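Local coordinates for protein phosphonopyruvate hydrolase (Variovorax sp., PDB 2HJP) that hydrolyses the carbon-phosphorus bond of phosphonopyruvate to give pyruvate and phosphate, using a divalent metal cation such as magnesium, at residues G14-A19 and D222-S227; Y50-P53 and I57-M60; Y94-Y99 and A139-A144; A197-W202 and V206-V211. One frame throughout, in Å; residues are numbered along the deposited sequence.

How the contacts relate
All four contacts belong to one closed barrel of eight parallel strands in sequential order, the TIM-barrel architecture of the PEP mutase/isocitrate lyase superfamily. Along the chain, contacts 2, 3 and 4 follow in series inside the loop closed by contact 1, which spans 202 residues and reaches from strand 17-21 to helix 220-224, just before the last strand, 229-234. Contacts 1 and 4 are neighbours, with centres 11 Å apart, and touch where Leu210 CD1 lies 4.1 Å from Ile223 CG1. Contact 2, centred about 32 Å from contact 1 on the opposite side of the chain's centre, meets contact 3 where Met60 packs on Tyr99. Contacts 2 and 3 also join subunit interfaces.

Contact 1: residues G14-A19 and D222-S227; sequences GRLFTA and DIAALS
Leu16 and Ile223 make the main apolar contact here, their side chains crossing at about a right angle. Both methyls of Leu16 straddle one methyl of Ile223: CG2 of Ile223 is 3.7 Å from Leu16 CD2 and 3.9 Å from Leu16 CD1. The torsions bring these branches together, since Leu16 sends CG out opposite its main-chain nitrogen (chi1 175°) and Ile223 turns CG2, not the longer CG1 arm, to the leucine.

A second apolar touch is looser, with Leu16 CD2 lying 4.3 Å from Ala224 CB. The same methyl also rests against backbone, 3.7 Å from Ala224 N, so one leucine branch covers both a side chain and the main chain of helix 220-224.

Backbone pairing belongs to the surroundings: Phe17 and Ala19 hydrogen-bond to strand 229-234, which closes the barrel, while Ile223 packs on Val229 and Val232 of that strand. Leu16 links the run into strand 17-21 with helix 220-224, just ahead of strand 229-234.

With 108 Å² buried in total and aliphatic carbon carrying the side-chain contacts, the chemistry implies a small, partly exposed hydrophobic patch held by van der Waals contact, without directional bonds between the two segments.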
loop_
_atom_site.group_PDB
_atom_site.type_symbol
_atom_site.label_atom_id
_atom_site.label_comp_id
_atom_site.label_asym_id
_atom_site.label_seq_id
_atom_site.Cartn_x
_atom_site.Cartn_y
_atom_site.Cartn_z
ATOM N N GLY A 14 -29.966 24.208 -4.047
ATOM C CA GLY A 14 -30.388 25.070 -2.960
ATOM C C GLY A 14 -30.681 24.332 -1.638
ATOM O O GLY A 14 -30.792 24.967 -0.588
ATOM N N ARG A 15 -30.847 23.011 -1.673
ATOM C CA ARG A 15 -31.058 22.224 -0.441
ATOM C C ARG A 15 -29.739 22.269 0.345
ATOM O O ARG A 15 -28.683 22.445 -0.227
ATOM C CB ARG A 15 -31.319 20.738 -0.761
ATOM C CG ARG A 15 -32.600 20.391 -1.537
ATOM C CD ARG A 15 -32.614 18.882 -1.840
ATOM N NE ARG A 15 -31.551 18.550 -2.808
ATOM C CZ ARG A 15 -30.926 17.368 -2.947
ATOM N NH1 ARG A 15 -29.984 17.255 -3.879
ATOM N NH2 ARG A 15 -31.222 16.301 -2.184
ATOM N N LEU A 16 -29.794 22.126 1.652
ATOM C CA LEU A 16 -28.578 22.090 2.475
ATOM C C LEU A 16 -28.116 20.621 2.502
ATOM O O LEU A 16 -28.884 19.722 2.933
ATOM C CB LEU A 16 -28.901 22.528 3.898
ATOM C CG LEU A 16 -27.817 22.454 4.961
ATOM C CD1 LEU A 16 -26.554 23.136 4.458
ATOM C CD2 LEU A 16 -28.378 23.154 6.255
ATOM N N PHE A 17 -26.866 20.384 2.111
ATOM C CA PHE A 17 -26.275 19.029 2.023
ATOM C C PHE A 17 -25.439 18.742 3.289
ATOM O O PHE A 17 -24.599 19.594 3.709
ATOM C CB PHE A 17 -25.362 19.001 0.801
ATOM C CG PHE A 17 -24.752 17.681 0.491
ATOM C CD1 PHE A 17 -25.461 16.735 -0.224
ATOM C CD2 PHE A 17 -23.448 17.406 0.886
ATOM C CE1 PHE A 17 -24.897 15.496 -0.560
ATOM C CE2 PHE A 17 -22.837 16.193 0.573
ATOM C CZ PHE A 17 -23.573 15.208 -0.170
ATOM N N THR A 18 -25.669 17.589 3.912
ATOM C CA THR A 18 -24.905 17.237 5.110
ATOM C C THR A 18 -23.892 16.135 4.809
ATOM O O THR A 18 -24.177 15.179 4.056
ATOM C CB THR A 18 -25.821 16.743 6.247
ATOM O OG1 THR A 18 -26.473 15.556 5.827
ATOM C CG2 THR A 18 -26.917 17.787 6.553
ATOM N N ALA A 19 -22.707 16.300 5.359
ATOM C CA ALA A 19 -21.677 15.275 5.139
ATOM C C ALA A 19 -21.082 14.974 6.543
ATOM O O ALA A 19 -20.760 15.886 7.296
ATOM C CB ALA A 19 -20.552 15.795 4.219
ATOM N N ASP A 222 -30.381 26.604 11.974
ATOM C CA ASP A 222 -29.759 27.903 11.901
ATOM C C ASP A 222 -29.007 28.033 10.540
ATOM O O ASP A 222 -28.988 29.096 9.927
ATOM C CB ASP A 222 -28.745 28.119 13.030
ATOM C CG ASP A 222 -29.396 28.194 14.390
ATOM O OD1 ASP A 222 -30.586 28.557 14.439
ATOM O OD2 ASP A 222 -28.705 27.884 15.375
ATOM N N ILE A 223 -28.361 26.948 10.101
ATOM C CA ILE A 223 -27.590 27.010 8.859
ATOM C C ILE A 223 -28.524 27.081 7.661
ATOM O O ILE A 223 -28.224 27.755 6.729
ATOM C CB ILE A 223 -26.629 25.805 8.746
ATOM C CG1 ILE A 223 -25.492 26.024 9.785
ATOM C CG2 ILE A 223 -25.930 25.744 7.351
ATOM C CD1 ILE A 223 -24.670 24.778 10.110
ATOM N N ALA A 224 -29.633 26.370 7.686
ATOM C CA ALA A 224 -30.601 26.413 6.568
ATOM C C ALA A 224 -31.032 27.867 6.306
ATOM O O ALA A 224 -31.291 28.219 5.168
ATOM C CB ALA A 224 -31.861 25.572 6.877
ATOM N N ALA A 225 -31.087 28.674 7.369
ATOM C CA ALA A 225 -31.474 30.072 7.315
ATOM C C ALA A 225 -30.425 30.935 6.571
ATOM O O ALA A 225 -30.671 32.102 6.285
ATOM C CB ALA A 225 -31.644 30.605 8.727
ATOM N N LEU A 226 -29.249 30.358 6.311
ATOM C CA LEU A 226 -28.170 31.048 5.622
ATOM C C LEU A 226 -28.237 30.500 4.183
ATOM O O LEU A 226 -27.642 29.423 3.840
ATOM C CB LEU A 226 -26.824 30.706 6.326
ATOM C CG LEU A 226 -26.796 30.890 7.868
ATOM C CD1 LEU A 226 -25.467 30.359 8.500
ATOM C CD2 LEU A 226 -27.000 32.364 8.202
ATOM N N SER A 227 -28.974 31.218 3.341
ATOM C CA SER A 227 -29.134 30.759 1.979
ATOM C C SER A 227 -27.809 30.634 1.264
ATOM O O SER A 227 -27.729 29.964 0.257
ATOM C CB SER A 227 -30.006 31.736 1.159
ATOM O OG SER A 227 -31.257 31.836 1.797
#

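Contact 2: residues Y50-P53 and I57-M60; sequences YAVP and ILSM
Pro53 and Ile57 stand at the mouth of a turn-back in the loop between helices 43-49 and 60-71, their CA atoms 6.7 Å apart, so that the two non-regular segments face each other. The loop is part of the connection from strand 38-41 to strand 78-81 of the TIM barrel, and its ends are marked by helix motifs: Ala51, with positive phi, completes a Schellman motif after the first helix, and Ser59 is the N-cap of the second.

Three apolar groupings join the segments. At the Tyr50 end Leu58 CD1 lies against the root of the Tyr50 ring, 3.7 Å from CG, the two side chains meeting nearly perpendicularly. A chi1 of -171° extends the Leu58 branch to that ring. Val52 occupies the middle, its CG2 4.2 Å from the same Leu58 CD1 and its CB 4.2 Å from Ile57 CG2. Toward the turn, the Ile57 terminal methyl CD1 settles on the Pro53 ring, 3.7 Å from CD.

The loop also serves the assembly: Tyr50 packs on Ala69 of the second subunit, whereas Pro53 and Ile57 meet Tyr94 of the third. Asp54, the inferred nucleophile, directly follows Pro53 in the connecting residues. One water bridges the backbones, donating to Pro53 O at 2.7 Å and accepting from Leu58 N at 2.8 Å.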
loop_
_atom_site.group_PDB
_atom_site.type_symbol
_atom_site.label_atom_id
_atom_site.label_comp_id
_atom_site.label_asym_id
_atom_site.label_seq_id
_atom_site.Cartn_x
_atom_site.Cartn_y
_atom_site.Cartn_z
ATOM N N TYR A 50 -4.895 6.614 13.503
ATOM C CA TYR A 50 -3.508 6.137 13.437
ATOM C C TYR A 50 -2.729 6.673 14.596
ATOM O O TYR A 50 -1.558 6.404 14.726
ATOM C CB TYR A 50 -2.851 6.598 12.114
ATOM C CG TYR A 50 -3.100 5.547 11.041
ATOM C CD1 TYR A 50 -2.246 4.432 10.905
ATOM C CD2 TYR A 50 -4.219 5.619 10.208
ATOM C CE1 TYR A 50 -2.528 3.412 9.960
ATOM C CE2 TYR A 50 -4.519 4.582 9.240
ATOM C CZ TYR A 50 -3.675 3.511 9.135
ATOM O OH TYR A 50 -3.926 2.529 8.212
ATOM N N ALA A 51 -3.375 7.445 15.460
ATOM C CA ALA A 51 -2.683 7.975 16.618
ATOM C C ALA A 51 -1.456 8.815 16.255
ATOM O O ALA A 51 -0.374 8.660 16.871
ATOM C CB ALA A 51 -2.268 6.775 17.640
ATOM N N VAL A 52 -1.600 9.626 15.206
ATOM C CA VAL A 52 -0.552 10.577 14.784
ATOM C C VAL A 52 -1.241 11.940 14.611
ATOM O O VAL A 52 -2.467 11.999 14.367
ATOM C CB VAL A 52 0.206 10.152 13.482
ATOM C CG1 VAL A 52 0.947 8.858 13.739
ATOM C CG2 VAL A 52 -0.736 10.130 12.248
ATOM N N PRO A 53 -0.486 13.057 14.798
ATOM C CA PRO A 53 -1.107 14.370 14.659
ATOM C C PRO A 53 -1.574 14.664 13.249
ATOM O O PRO A 53 -1.051 14.090 12.295
ATOM C CB PRO A 53 -0.003 15.368 15.095
ATOM C CG PRO A 53 0.906 14.533 16.001
ATOM C CD PRO A 53 0.900 13.169 15.291
ATOM N N ILE A 57 1.442 14.372 8.690
ATOM C CA ILE A 57 2.368 13.312 9.026
ATOM C C ILE A 57 1.929 12.047 8.377
ATOM O O ILE A 57 2.723 11.291 7.891
ATOM C CB ILE A 57 2.447 13.138 10.549
ATOM C CG1 ILE A 57 3.221 14.329 11.112
ATOM C CG2 ILE A 57 3.119 11.766 10.881
ATOM C CD1 ILE A 57 3.174 14.458 12.629
ATOM N N LEU A 58 0.620 11.824 8.356
ATOM C CA LEU A 58 0.077 10.613 7.770
ATOM C C LEU A 58 0.389 10.563 6.287
ATOM O O LEU A 58 0.267 11.570 5.598
ATOM C CB LEU A 58 -1.439 10.625 7.970
ATOM C CG LEU A 58 -2.153 9.345 7.601
ATOM C CD1 LEU A 58 -1.960 8.244 8.708
ATOM C CD2 LEU A 58 -3.595 9.729 7.401
ATOM N N SER A 59 0.831 9.421 5.786
ATOM C CA SER A 59 1.117 9.297 4.365
ATOM C C SER A 59 -0.081 9.671 3.439
ATOM O O SER A 59 -1.214 9.374 3.729
ATOM C CB SER A 59 1.535 7.852 4.110
ATOM O OG SER A 59 1.252 7.424 2.786
ATOM N N MET A 60 0.173 10.310 2.315
ATOM C CA MET A 60 -0.931 10.644 1.417
ATOM C C MET A 60 -1.566 9.347 0.864
ATOM O O MET A 60 -2.740 9.290 0.617
ATOM C CB MET A 60 -0.456 11.446 0.214
ATOM C CG MET A 60 -1.609 11.812 -0.594
ATOM S SD MET A 60 -1.362 11.294 -2.218
ATOM C CE MET A 60 -0.945 12.861 -2.722
HETATM O O HOH W 1 -1.070 13.618 9.637
#

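Contact 3: residues Y94-Y99 and A139-A144; sequences YVVPQY and AAATAA
Val96 and Pro97 of helix 89-102 pack against Ala141 and Ala144 of helix 131-144, a helix-helix contact in the outer layer of the barrel. The short axes approach to 8.5 Å and cross at -47°; small alanines on one partner are consistent with this closeness, as are CA atoms of Val96 and Ala141 only 6.1 Å apart.

Val96 spreads its two methyls over Ala141. CG2 meets the alanine methyl CB at 3.9 Å, while CG1 comes to 3.7 Å from the carbonyl Ala141 O. Ala144 CB points into the interface and meets the side of the proline ring, lying 3.8 Å from Pro97 CG and 3.9 Å from Pro97 CD. The same Pro97 CG also rests near Ala144 O. Having no N-H to donate, Pro97 sits at a kink in its helix, where the backbone N atoms of Pro97 and Gln98 lack the usual helical bond to the residue four positions before.

Around the pair, Ala141 also reaches Val92 on helix 89-102 and Val152 on strand 151-156, and Val96 packs on Phe150 in the loop just before that strand. On its other flank, helix 89-102 meets helix 60-71, where Tyr99 OH hydrogen-bonds with His63 ND1.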
loop_
_atom_site.group_PDB
_atom_site.type_symbol
_atom_site.label_atom_id
_atom_site.label_comp_id
_atom_site.label_asym_id
_atom_site.label_seq_id
_atom_site.Cartn_x
_atom_site.Cartn_y
_atom_site.Cartn_z
ATOM N N TYR A 94 -1.181 16.319 -10.285
ATOM C CA TYR A 94 -0.954 14.891 -10.305
ATOM C C TYR A 94 -1.815 14.161 -9.276
ATOM O O TYR A 94 -2.174 13.016 -9.473
ATOM C CB TYR A 94 0.545 14.546 -10.046
ATOM C CG TYR A 94 1.432 14.815 -11.265
ATOM C CD1 TYR A 94 1.588 13.853 -12.271
ATOM C CD2 TYR A 94 2.066 16.027 -11.421
ATOM C CE1 TYR A 94 2.380 14.114 -13.436
ATOM C CE2 TYR A 94 2.870 16.310 -12.581
ATOM C CZ TYR A 94 3.018 15.339 -13.585
ATOM O OH TYR A 94 3.761 15.614 -14.733
ATOM N N VAL A 95 -2.136 14.839 -8.197
ATOM C CA VAL A 95 -2.885 14.260 -7.127
ATOM C C VAL A 95 -4.401 14.207 -7.366
ATOM O O VAL A 95 -4.998 13.216 -7.104
ATOM C CB VAL A 95 -2.560 15.079 -5.820
ATOM C CG1 VAL A 95 -3.692 15.091 -4.922
ATOM C CG2 VAL A 95 -1.394 14.439 -5.137
ATOM N N VAL A 96 -4.989 15.267 -7.906
ATOM C CA VAL A 96 -6.451 15.323 -8.119
ATOM C C VAL A 96 -7.061 14.180 -8.946
ATOM O O VAL A 96 -8.035 13.539 -8.520
ATOM C CB VAL A 96 -6.839 16.783 -8.629
ATOM C CG1 VAL A 96 -8.281 16.796 -9.194
ATOM C CG2 VAL A 96 -6.730 17.754 -7.374
ATOM N N PRO A 97 -6.447 13.837 -10.073
ATOM C CA PRO A 97 -6.977 12.750 -10.890
ATOM C C PRO A 97 -6.935 11.417 -10.076
ATOM O O PRO A 97 -7.748 10.548 -10.304
ATOM C CB PRO A 97 -6.031 12.727 -12.129
ATOM C CG PRO A 97 -5.457 14.121 -12.168
ATOM C CD PRO A 97 -5.315 14.520 -10.704
ATOM N N GLN A 98 -5.991 11.267 -9.149
ATOM C CA GLN A 98 -5.987 10.038 -8.333
ATOM C C GLN A 98 -7.167 9.961 -7.378
ATOM O O GLN A 98 -7.781 8.908 -7.263
ATOM C CB GLN A 98 -4.701 9.890 -7.547
ATOM C CG GLN A 98 -3.541 9.595 -8.458
ATOM C CD GLN A 98 -2.244 9.608 -7.688
ATOM O OE1 GLN A 98 -1.493 10.621 -7.667
ATOM N NE2 GLN A 98 -1.976 8.515 -7.026
ATOM N N TYR A 99 -7.501 11.082 -6.754
ATOM C CA TYR A 99 -8.674 11.142 -5.846
ATOM C C TYR A 99 -9.973 10.936 -6.661
ATOM O O TYR A 99 -10.848 10.159 -6.277
ATOM C CB TYR A 99 -8.685 12.448 -5.091
ATOM C CG TYR A 99 -7.873 12.342 -3.847
ATOM C CD1 TYR A 99 -8.443 11.844 -2.666
ATOM C CD2 TYR A 99 -6.487 12.638 -3.861
ATOM C CE1 TYR A 99 -7.636 11.617 -1.507
ATOM C CE2 TYR A 99 -5.678 12.424 -2.692
ATOM C CZ TYR A 99 -6.259 11.924 -1.520
ATOM O OH TYR A 99 -5.468 11.874 -0.359
ATOM N N ALA A 139 -6.769 26.382 -9.852
ATOM C CA ALA A 139 -6.892 26.271 -11.323
ATOM C C ALA A 139 -6.280 24.933 -11.787
ATOM O O ALA A 139 -6.808 24.287 -12.703
ATOM C CB ALA A 139 -6.183 27.473 -12.029
ATOM N N ALA A 140 -5.158 24.524 -11.167
ATOM C CA ALA A 140 -4.542 23.210 -11.509
ATOM C C ALA A 140 -5.527 22.065 -11.174
ATOM O O ALA A 140 -5.603 21.066 -11.928
ATOM C CB ALA A 140 -3.209 22.989 -10.722
ATOM N N ALA A 141 -6.253 22.184 -10.050
ATOM C CA ALA A 141 -7.177 21.154 -9.657
ATOM C C ALA A 141 -8.321 21.076 -10.631
ATOM O O ALA A 141 -8.698 19.963 -11.042
ATOM C CB ALA A 141 -7.728 21.392 -8.219
ATOM N N THR A 142 -8.907 22.235 -10.985
ATOM C CA THR A 142 -10.006 22.197 -11.940
ATOM C C THR A 142 -9.556 21.788 -13.336
ATOM O O THR A 142 -10.334 21.193 -14.076
ATOM C CB THR A 142 -10.809 23.527 -12.035
ATOM O OG1 THR A 142 -9.935 24.594 -12.476
ATOM C CG2 THR A 142 -11.469 23.846 -10.651
ATOM N N ALA A 143 -8.320 22.116 -13.704
ATOM C CA ALA A 143 -7.765 21.692 -15.020
ATOM C C ALA A 143 -7.546 20.145 -15.018
ATOM O O ALA A 143 -7.760 19.456 -16.028
ATOM C CB ALA A 143 -6.368 22.383 -15.276
ATOM N N ALA A 144 -7.104 19.606 -13.888
ATOM C CA ALA A 144 -6.802 18.174 -13.791
ATOM C C ALA A 144 -8.005 17.217 -13.719
ATOM O O ALA A 144 -7.885 16.054 -14.098
ATOM C CB ALA A 144 -5.862 17.927 -12.577
#

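Contact 4: residues A197-W202 and V206-V211; sequences AFVKSW and VPLVLV
Val206 O accepts the indole N-H of Trp202, with NE1 at 3.3 Å and an N-H...O angle of 152°. The donor arrives nearly in line with the carbonyl bond (C=O...N 165°), whereas the oxygen lies somewhat out of the indole plane. This rather long bond ties the ring edge to the approach of strand 208-210.

Leu208 then covers one indole face. Its CD2 lies 3.6 Å from the centroid of the five-membered ring, almost on the ring normal, which qualifies as a CH-pi contact. The other methyl, CD1, turns to the helix and lies 3.9 Å from Val199 CG2 and 4.2 Å from Phe198 CE2, at the edge of the phenyl ring. With chi1 at 176°, the indole extends on the side opposite the backbone N of Trp202. The hydrogen bond at the ring edge and the CH-pi contact together probably limit how the indole can turn.

Lys228 NZ hydrogen-bonds to the carbonyl oxygens of Val199 and Trp202 at the helix end, and Glu176 OE2 accepts from Val206 N. Helix 193-201 packs on strand 208-210 within the unit strand 182-185, helix 193-201, strand 208-210, one of the beta-alpha-beta units that repeat round a TIM barrel.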
loop_
_atom_site.group_PDB
_atom_site.type_symbol
_atom_site.label_atom_id
_atom_site.label_comp_id
_atom_site.label_asym_id
_atom_site.label_seq_id
_atom_site.Cartn_x
_atom_site.Cartn_y
_atom_site.Cartn_z
ATOM N N ALA A 197 -20.741 36.608 10.541
ATOM C CA ALA A 197 -20.386 37.891 9.925
ATOM C C ALA A 197 -19.753 37.668 8.542
ATOM O O ALA A 197 -20.019 38.430 7.592
ATOM C CB ALA A 197 -19.419 38.674 10.827
ATOM N N PHE A 198 -18.855 36.683 8.421
ATOM C CA PHE A 198 -18.316 36.377 7.089
ATOM C C PHE A 198 -19.467 36.035 6.130
ATOM O O PHE A 198 -19.544 36.564 5.024
ATOM C CB PHE A 198 -17.358 35.176 7.120
ATOM C CG PHE A 198 -16.794 34.793 5.750
ATOM C CD1 PHE A 198 -15.555 35.266 5.347
ATOM C CD2 PHE A 198 -17.513 33.976 4.883
ATOM C CE1 PHE A 198 -15.021 34.960 4.107
ATOM C CE2 PHE A 198 -17.002 33.649 3.630
ATOM C CZ PHE A 198 -15.740 34.156 3.243
ATOM N N VAL A 199 -20.352 35.126 6.524
ATOM C CA VAL A 199 -21.467 34.735 5.660
ATOM C C VAL A 199 -22.312 35.923 5.167
ATOM O O VAL A 199 -22.649 36.042 3.975
ATOM C CB VAL A 199 -22.367 33.751 6.399
ATOM C CG1 VAL A 199 -23.664 33.516 5.615
ATOM C CG2 VAL A 199 -21.614 32.375 6.557
ATOM N N LYS A 200 -22.694 36.770 6.111
ATOM C CA LYS A 200 -23.486 37.944 5.778
ATOM C C LYS A 200 -22.725 38.807 4.767
ATOM O O LYS A 200 -23.309 39.382 3.875
ATOM C CB LYS A 200 -23.775 38.787 7.027
ATOM C CG LYS A 200 -24.617 40.052 6.689
ATOM N N SER A 201 -21.425 38.911 4.892
ATOM C CA SER A 201 -20.713 39.710 3.933
ATOM C C SER A 201 -20.321 39.002 2.642
ATOM O O SER A 201 -20.064 39.661 1.671
ATOM C CB SER A 201 -19.490 40.368 4.566
ATOM O OG SER A 201 -18.412 39.471 4.712
ATOM N N TRP A 202 -20.351 37.676 2.600
ATOM C CA TRP A 202 -19.913 36.954 1.399
ATOM C C TRP A 202 -20.678 37.441 0.153
ATOM O O TRP A 202 -21.886 37.360 0.123
ATOM C CB TRP A 202 -20.133 35.439 1.597
ATOM C CG TRP A 202 -19.787 34.667 0.370
ATOM C CD1 TRP A 202 -20.623 33.933 -0.417
ATOM C CD2 TRP A 202 -18.483 34.589 -0.232
ATOM N NE1 TRP A 202 -19.914 33.386 -1.469
ATOM C CE2 TRP A 202 -18.596 33.787 -1.380
ATOM C CE3 TRP A 202 -17.231 35.144 0.089
ATOM C CZ2 TRP A 202 -17.476 33.504 -2.243
ATOM C CZ3 TRP A 202 -16.120 34.869 -0.757
ATOM C CH2 TRP A 202 -16.259 34.051 -1.913
ATOM N N VAL A 206 -20.647 31.320 -5.740
ATOM C CA VAL A 206 -20.625 29.939 -5.298
ATOM C C VAL A 206 -21.028 29.778 -3.835
ATOM O O VAL A 206 -20.867 30.682 -3.026
ATOM C CB VAL A 206 -19.272 29.283 -5.535
ATOM C CG1 VAL A 206 -18.942 29.379 -7.015
ATOM C CG2 VAL A 206 -18.211 29.844 -4.607
ATOM N N PRO A 207 -21.553 28.598 -3.484
ATOM C CA PRO A 207 -21.990 28.281 -2.121
ATOM C C PRO A 207 -20.907 28.144 -1.110
ATOM O O PRO A 207 -19.764 27.797 -1.421
ATOM C CB PRO A 207 -22.722 26.953 -2.228
ATOM C CG PRO A 207 -22.744 26.602 -3.641
ATOM C CD PRO A 207 -21.869 27.531 -4.444
ATOM N N LEU A 208 -21.259 28.421 0.124
ATOM C CA LEU A 208 -20.302 28.252 1.214
ATOM C C LEU A 208 -20.440 26.896 1.893
ATOM O O LEU A 208 -21.509 26.228 1.802
ATOM C CB LEU A 208 -20.509 29.322 2.276
ATOM C CG LEU A 208 -20.319 30.718 1.732
ATOM C CD1 LEU A 208 -20.591 31.661 2.897
ATOM C CD2 LEU A 208 -18.884 30.918 1.076
ATOM N N VAL A 209 -19.354 26.502 2.547
ATOM C CA VAL A 209 -19.301 25.239 3.290
ATOM C C VAL A 209 -18.853 25.592 4.721
ATOM O O VAL A 209 -17.856 26.307 4.898
ATOM C CB VAL A 209 -18.237 24.244 2.704
ATOM C CG1 VAL A 209 -18.276 22.876 3.489
ATOM C CG2 VAL A 209 -18.427 24.067 1.201
ATOM N N LEU A 210 -19.596 25.082 5.707
ATOM C CA LEU A 210 -19.254 25.270 7.126
ATOM C C LEU A 210 -18.899 23.939 7.830
ATOM O O LEU A 210 -19.485 22.859 7.525
ATOM C CB LEU A 210 -20.454 25.906 7.886
ATOM C CG LEU A 210 -21.014 27.245 7.364
ATOM C CD1 LEU A 210 -22.159 27.800 8.202
ATOM C CD2 LEU A 210 -19.817 28.243 7.388
ATOM N N VAL A 211 -17.977 24.003 8.774
ATOM C CA VAL A 211 -17.596 22.838 9.602
ATOM C C VAL A 211 -17.747 23.433 11.008
ATOM O O VAL A 211 -16.786 23.959 11.583
ATOM C CB VAL A 211 -16.121 22.457 9.339
ATOM C CG1 VAL A 211 -15.735 21.159 10.146
ATOM C CG2 VAL A 211 -15.889 22.344 7.820
#